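Putative uncharacterized protein (Pseudomonas phage 201phi2-1, PDB 3R4V) is a phage tubulin-like protein of uncharacterized function, with a parallel-stranded nucleotide-binding domain holding guanosine-5'-diphosphate and a tubulin-type C-terminal domain. Local coordinates at residues N46-R54 and L66-T77; N143-N151 and N193-H201. All blocks are in the same frame, centred on the assembly; numbering follows the deposited sequence.

Contact 1. Residues N46-R54 and L66-T77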
# COMPACT_ATOMS: atom_id res chain seq x y z
N ASN A 46 14.44 3.70 11.09
CA ASN A 46 14.80 4.90 10.36
C ASN A 46 13.60 5.82 10.16
O ASN A 46 12.52 5.37 9.79
CB ASN A 46 15.43 4.54 9.01
CG ASN A 46 16.70 3.71 9.17
OD1 ASN A 46 17.75 4.23 9.52
ND2 ASN A 46 16.59 2.41 8.90
N VAL A 47 13.79 7.10 10.43
CA VAL A 47 12.75 8.09 10.18
C VAL A 47 13.33 9.30 9.47
O VAL A 47 14.29 9.90 9.96
CB VAL A 47 12.07 8.54 11.48
CG1 VAL A 47 11.02 9.60 11.18
CG2 VAL A 47 11.44 7.36 12.19
N THR A 48 12.76 9.65 8.33
CA THR A 48 13.21 10.81 7.58
C THR A 48 12.03 11.70 7.24
O THR A 48 11.05 11.25 6.65
CB THR A 48 13.93 10.39 6.29
OG1 THR A 48 14.97 9.46 6.60
CG2 THR A 48 14.52 11.61 5.58
N LEU A 49 12.12 12.97 7.64
CA LEU A 49 11.06 13.95 7.37
C LEU A 49 11.52 14.93 6.30
O LEU A 49 12.63 15.47 6.38
CB LEU A 49 10.69 14.71 8.64
CG LEU A 49 10.35 13.85 9.86
CD1 LEU A 49 10.05 14.74 11.06
CD2 LEU A 49 9.19 12.92 9.57
N THR A 50 10.68 15.15 5.29
CA THR A 50 10.99 16.08 4.21
C THR A 50 11.09 17.51 4.74
O THR A 50 10.51 17.86 5.77
CB THR A 50 9.95 16.04 3.07
OG1 THR A 50 8.64 16.23 3.61
CG2 THR A 50 9.99 14.69 2.36
N LYS A 51 11.85 18.33 4.02
CA LYS A 51 12.09 19.71 4.41
C LYS A 51 11.05 20.66 3.80
O LYS A 51 10.54 20.42 2.70
CB LYS A 51 13.50 20.13 3.98
CG LYS A 51 14.61 19.53 4.84
CD LYS A 51 15.81 19.09 4.00
CE LYS A 51 16.33 20.22 3.12
NZ LYS A 51 16.90 21.34 3.92
N GLY A 52 10.74 21.72 4.54
CA GLY A 52 9.83 22.75 4.06
C GLY A 52 8.40 22.32 3.83
O GLY A 52 7.69 22.94 3.03
N THR A 53 7.96 21.28 4.53
CA THR A 53 6.63 20.73 4.29
C THR A 53 5.72 20.73 5.52
O THR A 53 4.66 20.11 5.50
CB THR A 53 6.68 19.28 3.75
OG1 THR A 53 7.55 18.50 4.58
CG2 THR A 53 7.19 19.25 2.31
N ARG A 54 6.12 21.42 6.58
CA ARG A 54 5.29 21.49 7.77
C ARG A 54 3.98 22.23 7.47
O ARG A 54 2.91 21.63 7.39
CB ARG A 54 6.03 22.17 8.92
CG ARG A 54 7.23 21.39 9.44
CD ARG A 54 7.72 21.97 10.76
NE ARG A 54 8.94 21.31 11.24
CZ ARG A 54 10.16 21.80 11.10
NH1 ARG A 54 10.35 22.96 10.49
NH2 ARG A 54 11.21 21.13 11.57
N LEU A 66 6.43 20.14 -3.63
CA LEU A 66 7.36 20.36 -2.53
C LEU A 66 8.27 19.16 -2.30
O LEU A 66 9.46 19.32 -2.01
CB LEU A 66 6.59 20.66 -1.24
CG LEU A 66 5.89 22.01 -1.29
CD1 LEU A 66 5.00 22.22 -0.07
CD2 LEU A 66 6.93 23.09 -1.40
N VAL A 67 7.71 17.96 -2.43
CA VAL A 67 8.47 16.76 -2.08
C VAL A 67 9.22 16.14 -3.26
O VAL A 67 10.24 15.49 -3.07
CB VAL A 67 7.59 15.70 -1.38
CG1 VAL A 67 6.91 16.31 -0.17
CG2 VAL A 67 6.56 15.11 -2.35
N ARG A 68 8.71 16.35 -4.47
CA ARG A 68 9.31 15.74 -5.65
C ARG A 68 10.83 15.96 -5.75
O ARG A 68 11.57 15.01 -5.98
CB ARG A 68 8.59 16.18 -6.93
CG ARG A 68 9.21 15.64 -8.21
CD ARG A 68 9.32 14.13 -8.14
NE ARG A 68 9.89 13.54 -9.35
CZ ARG A 68 11.15 13.13 -9.47
NH1 ARG A 68 12.00 13.26 -8.46
NH2 ARG A 68 11.56 12.61 -10.62
N PRO A 69 11.31 17.21 -5.58
CA PRO A 69 12.75 17.39 -5.77
C PRO A 69 13.59 16.72 -4.68
O PRO A 69 14.80 16.60 -4.83
CB PRO A 69 12.92 18.92 -5.71
CG PRO A 69 11.53 19.49 -5.89
CD PRO A 69 10.63 18.48 -5.27
N GLN A 70 12.95 16.29 -3.59
CA GLN A 70 13.64 15.67 -2.46
C GLN A 70 13.73 14.16 -2.56
O GLN A 70 14.46 13.52 -1.81
CB GLN A 70 12.97 16.06 -1.14
CG GLN A 70 12.94 17.58 -0.89
CD GLN A 70 12.21 17.94 0.39
OE1 GLN A 70 12.57 17.51 1.49
NE2 GLN A 70 11.16 18.74 0.26
N ILE A 71 12.99 13.58 -3.49
CA ILE A 71 12.96 12.13 -3.63
C ILE A 71 14.35 11.50 -3.80
O ILE A 71 14.67 10.51 -3.14
CB ILE A 71 12.05 11.71 -4.78
CG1 ILE A 71 10.59 12.02 -4.43
CG2 ILE A 71 12.25 10.23 -5.11
CD1 ILE A 71 10.08 11.32 -3.18
N PRO A 72 15.18 12.05 -4.69
CA PRO A 72 16.51 11.45 -4.85
C PRO A 72 17.25 11.38 -3.51
O PRO A 72 17.90 10.37 -3.22
CB PRO A 72 17.22 12.41 -5.80
CG PRO A 72 16.11 13.08 -6.55
CD PRO A 72 15.01 13.24 -5.55
N ALA A 73 17.14 12.43 -2.70
CA ALA A 73 17.74 12.42 -1.37
C ALA A 73 17.15 11.33 -0.48
O ALA A 73 17.88 10.69 0.28
CB ALA A 73 17.61 13.79 -0.71
N LEU A 74 15.84 11.11 -0.57
CA LEU A 74 15.21 10.05 0.22
C LEU A 74 15.69 8.68 -0.22
O LEU A 74 15.92 7.80 0.61
CB LEU A 74 13.68 10.11 0.15
CG LEU A 74 13.03 11.40 0.64
CD1 LEU A 74 11.52 11.25 0.78
CD2 LEU A 74 13.64 11.85 1.96
N MET A 75 15.87 8.51 -1.53
CA MET A 75 16.24 7.21 -2.09
C MET A 75 17.65 6.80 -1.67
O MET A 75 17.94 5.62 -1.54
CB MET A 75 16.09 7.19 -3.61
CG MET A 75 14.64 7.35 -4.12
SD MET A 75 13.45 6.25 -3.32
CE MET A 75 14.18 4.65 -3.67
N ASP A 76 18.53 7.78 -1.47
CA ASP A 76 19.89 7.48 -1.04
C ASP A 76 19.94 6.86 0.35
O ASP A 76 20.90 6.18 0.70
CB ASP A 76 20.78 8.73 -1.09
CG ASP A 76 21.30 9.01 -2.48
OD1 ASP A 76 21.48 8.05 -3.26
OD2 ASP A 76 21.53 10.20 -2.81
N THR A 77 18.90 7.08 1.15
CA THR A 77 18.84 6.48 2.48
C THR A 77 18.23 5.09 2.45
O THR A 77 18.14 4.43 3.48
CB THR A 77 18.05 7.36 3.47
OG1 THR A 77 16.65 7.21 3.22
CG2 THR A 77 18.45 8.83 3.35
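The backbones of Thr48 and Leu74, Thr50 and Val67, Thr53 and Leu66 pair off with CA atoms 6.8 to 7.7 Å apart, so strand 46-49 and the loop after it run, in the opposite direction, along the end of helix 60-67, the 3-10 segment 68-70 and helix 71-76. Gln70 OE1 takes the backbone N of Lys51 at 2.8 Å, nearly straight (164°) and on a lone pair. Gln70 NE2 returns a bond to Lys51 O at 3.0 Å, gripping both backbone polar groups of one residue. Gln70 NE2 also reaches Leu66 O at 2.9 Å, from above that carbonyl's plane, and three bonds together fix the amide's rotation. In the parallel, Rossmann-like part of the mixed sheet, 46-49 is one border strand, next to 28-32, and 66-77 covers it on one side while Val67 and Ile71 lean on helix 95-108. With Thr48 OG1 beside the backbone N (chi1 -53°), its CG2 passes Leu74 CD2 at 3.7 Å. Thr50 CB lies against Gln70 OE1 and Thr50 CG2 near Leu74 CD1. Thr53 CG2 rests on both Leu66 CB and Val67 CG1, 3.9 Å from each. Thr50 OG1 donates to Thr53 OG1 at 2.7 Å, bracing the turn, and Thr53 OG1 bonds to Thr33 O.

Contact 2. Residues N143-N151 and N193-H201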
# COMPACT_ATOMS: atom_id res chain seq x y z
N ASN A 143 3.83 3.19 -17.19
CA ASN A 143 5.05 3.91 -17.55
C ASN A 143 6.31 3.08 -17.32
O ASN A 143 7.25 3.16 -18.10
CB ASN A 143 5.16 5.22 -16.76
CG ASN A 143 4.13 6.26 -17.19
OD1 ASN A 143 3.36 6.04 -18.12
ND2 ASN A 143 4.11 7.39 -16.49
N LYS A 144 6.33 2.28 -16.26
CA LYS A 144 7.51 1.49 -15.92
C LYS A 144 7.40 0.07 -16.47
O LYS A 144 8.34 -0.72 -16.36
CB LYS A 144 7.71 1.43 -14.41
CG LYS A 144 7.68 2.78 -13.70
CD LYS A 144 8.85 3.63 -14.07
CE LYS A 144 9.02 4.80 -13.09
NZ LYS A 144 9.98 5.80 -13.61
N HIS A 145 6.27 -0.22 -17.10
CA HIS A 145 5.97 -1.55 -17.61
C HIS A 145 6.25 -2.61 -16.55
O HIS A 145 7.10 -3.47 -16.72
CB HIS A 145 6.76 -1.83 -18.90
CG HIS A 145 6.14 -2.90 -19.74
ND1 HIS A 145 5.15 -2.64 -20.65
CD2 HIS A 145 6.33 -4.24 -19.75
CE1 HIS A 145 4.77 -3.78 -21.22
NE2 HIS A 145 5.47 -4.76 -20.69
N LEU A 146 5.52 -2.55 -15.44
CA LEU A 146 5.77 -3.45 -14.34
C LEU A 146 4.47 -3.59 -13.57
O LEU A 146 3.78 -2.59 -13.41
CB LEU A 146 6.82 -2.82 -13.42
CG LEU A 146 7.15 -3.59 -12.15
CD1 LEU A 146 7.96 -4.81 -12.55
CD2 LEU A 146 7.90 -2.72 -11.13
N PRO A 147 4.13 -4.80 -13.12
CA PRO A 147 2.93 -4.90 -12.26
C PRO A 147 3.18 -4.15 -10.97
O PRO A 147 4.26 -4.24 -10.39
CB PRO A 147 2.80 -6.39 -11.97
CG PRO A 147 3.61 -7.06 -13.10
CD PRO A 147 4.73 -6.12 -13.36
N ILE A 148 2.18 -3.41 -10.52
CA ILE A 148 2.27 -2.76 -9.23
C ILE A 148 1.30 -3.48 -8.32
O ILE A 148 0.08 -3.36 -8.44
CB ILE A 148 1.95 -1.25 -9.32
CG1 ILE A 148 2.99 -0.54 -10.20
CG2 ILE A 148 1.85 -0.65 -7.90
CD1 ILE A 148 4.43 -0.51 -9.66
N VAL A 149 1.86 -4.31 -7.44
CA VAL A 149 1.11 -5.34 -6.74
C VAL A 149 0.82 -4.84 -5.35
O VAL A 149 1.74 -4.56 -4.60
CB VAL A 149 1.95 -6.64 -6.67
CG1 VAL A 149 1.27 -7.71 -5.86
CG2 VAL A 149 2.25 -7.15 -8.08
N VAL A 150 -0.46 -4.74 -5.02
CA VAL A 150 -0.85 -4.16 -3.74
C VAL A 150 -1.85 -5.02 -3.00
O VAL A 150 -2.74 -5.63 -3.59
CB VAL A 150 -1.44 -2.74 -3.92
CG1 VAL A 150 -0.54 -1.89 -4.85
CG2 VAL A 150 -2.85 -2.79 -4.43
N ASN A 151 -1.69 -5.07 -1.69
CA ASN A 151 -2.70 -5.64 -0.82
C ASN A 151 -3.53 -4.45 -0.38
O ASN A 151 -3.02 -3.54 0.29
CB ASN A 151 -2.03 -6.29 0.38
CG ASN A 151 -3.03 -6.96 1.31
OD1 ASN A 151 -3.39 -6.42 2.35
ND2 ASN A 151 -3.48 -8.15 0.92
N ASN A 193 10.36 -13.40 -10.08
CA ASN A 193 9.51 -13.75 -11.21
C ASN A 193 8.04 -13.97 -10.87
O ASN A 193 7.19 -14.00 -11.76
CB ASN A 193 10.09 -14.94 -11.97
CG ASN A 193 11.32 -14.56 -12.75
OD1 ASN A 193 11.31 -13.60 -13.53
ND2 ASN A 193 12.41 -15.28 -12.52
N TRP A 194 7.75 -14.12 -9.58
CA TRP A 194 6.38 -14.17 -9.11
C TRP A 194 5.76 -12.78 -9.19
O TRP A 194 4.67 -12.62 -9.73
CB TRP A 194 6.32 -14.68 -7.66
CG TRP A 194 5.05 -14.37 -6.91
CD1 TRP A 194 3.81 -14.86 -7.16
CD2 TRP A 194 4.93 -13.53 -5.76
NE1 TRP A 194 2.91 -14.37 -6.23
CE2 TRP A 194 3.57 -13.55 -5.36
CE3 TRP A 194 5.83 -12.75 -5.02
CZ2 TRP A 194 3.10 -12.82 -4.27
CZ3 TRP A 194 5.37 -12.03 -3.93
CH2 TRP A 194 4.01 -12.07 -3.57
N VAL A 195 6.45 -11.79 -8.65
CA VAL A 195 5.85 -10.46 -8.53
C VAL A 195 6.08 -9.58 -9.77
O VAL A 195 5.25 -8.73 -10.11
CB VAL A 195 6.30 -9.74 -7.23
CG1 VAL A 195 7.77 -9.32 -7.31
CG2 VAL A 195 5.41 -8.56 -6.96
N ARG A 196 7.21 -9.80 -10.46
CA ARG A 196 7.50 -9.13 -11.73
C ARG A 196 7.13 -10.06 -12.89
O ARG A 196 7.95 -10.33 -13.77
CB ARG A 196 8.99 -8.78 -11.82
CG ARG A 196 9.50 -7.83 -10.74
CD ARG A 196 11.02 -7.56 -10.94
NE ARG A 196 11.27 -7.01 -12.27
CZ ARG A 196 11.18 -5.72 -12.55
NH1 ARG A 196 10.91 -4.85 -11.58
NH2 ARG A 196 11.38 -5.28 -13.78
N PHE A 197 5.90 -10.56 -12.88
CA PHE A 197 5.52 -11.63 -13.80
C PHE A 197 5.56 -11.24 -15.28
O PHE A 197 5.69 -12.10 -16.13
CB PHE A 197 4.17 -12.26 -13.43
CG PHE A 197 3.03 -11.28 -13.37
CD1 PHE A 197 2.35 -10.93 -14.53
CD2 PHE A 197 2.62 -10.73 -12.16
CE1 PHE A 197 1.29 -10.03 -14.50
CE2 PHE A 197 1.56 -9.83 -12.11
CZ PHE A 197 0.89 -9.48 -13.28
N THR A 198 5.42 -9.95 -15.58
CA THR A 198 5.50 -9.50 -16.98
C THR A 198 6.91 -9.58 -17.57
O THR A 198 7.08 -9.46 -18.79
CB THR A 198 5.03 -8.05 -17.14
OG1 THR A 198 5.66 -7.25 -16.14
CG2 THR A 198 3.51 -7.95 -16.97
N ASP A 199 7.93 -9.78 -16.74
CA ASP A 199 9.30 -9.84 -17.25
C ASP A 199 9.46 -11.03 -18.20
O ASP A 199 10.08 -10.91 -19.26
CB ASP A 199 10.31 -9.95 -16.10
CG ASP A 199 10.69 -8.60 -15.52
OD1 ASP A 199 10.10 -7.58 -15.95
OD2 ASP A 199 11.57 -8.56 -14.64
N LYS A 200 8.90 -12.18 -17.81
CA LYS A 200 9.00 -13.39 -18.62
C LYS A 200 7.72 -13.73 -19.38
O LYS A 200 7.74 -14.50 -20.34
CB LYS A 200 9.43 -14.58 -17.76
CG LYS A 200 10.77 -14.37 -17.07
CD LYS A 200 11.25 -15.63 -16.39
CE LYS A 200 12.69 -15.48 -15.92
NZ LYS A 200 13.23 -16.74 -15.32
N HIS A 201 6.60 -13.16 -18.93
CA HIS A 201 5.32 -13.34 -19.61
C HIS A 201 4.94 -12.03 -20.28
O HIS A 201 4.08 -11.29 -19.81
CB HIS A 201 4.24 -13.81 -18.63
CG HIS A 201 4.53 -15.15 -18.02
ND1 HIS A 201 4.20 -16.33 -18.65
CD2 HIS A 201 5.13 -15.48 -16.86
CE1 HIS A 201 4.58 -17.35 -17.89
NE2 HIS A 201 5.15 -16.86 -16.80
O HOH W 1 7.95 -6.32 -17.06
O HOH W 2 10.12 -3.37 -15.91
O HOH W 3 6.15 -6.14 -10.06
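Pro147 packs its ring against Phe197 and Thr198 where the 145-149 and 195-198 backbones run 152° apart, nearly antiparallel. Packing here is tight. Pro147 CG lies over one face of the Phe197 ring, 3.7 Å from the centroid and 18° off the normal, a CH-pi contact. Phe197 CG stands between backbone N and carbonyl carbon (chi1 57°), bringing the ring under the proline. Pro147 CD and Thr198 OG1 approach to 3.1 Å. Val149 CG2 meets Val195 CG2 at 3.6 Å, and a water lies 2.7 Å from both Pro147 O and Val195 O. Leu146 CD1 sits over one face of the Arg196 guanidinium, 3.1 Å from Arg196 NH1. The end of helix 188-195, in the tubulin-like C-terminal family region, seats on the start of strand 148-154.

The other side is looser, more exposed. No direct hydrogen bond crosses; a water donates to His145 O at 3.0 Å and to Asp199 OD1, and accepts from Thr198 OG1 at 2.6 Å. His145 is the C-prime residue of the Schellman motif ending helix 124-144. Buried Arg196 has Asp199 OD2 in the guanidinium plane, salt-bridged to NE at 2.8 Å, and Ala111 O as another NH1 partner; Asp199 probably balances its charge.

Overall arrangement
From the N terminus the chain lays down strands 6-10 and 28-32, then strand 46-49 at the border of the sheet. Contact 1 closes the short connection through helix 60-67, with only 11 residues between its segments. The chain then adds the parallel strands 84-89 and 113-119, and contact 2 opens at the end of helix 124-144. Contact 2 spans 41 residues, including helix 161-178, and joins the nucleotide-binding sheet to the C-terminal family region. The two loops are in series, neither nesting nor crossing. Their centres lie 26 Å apart and their nearest atoms about 8 Å, yet both reach the same mixed sheet: contact 1 at its edge, contact 2 where strand 148-154 adjoins 208-214.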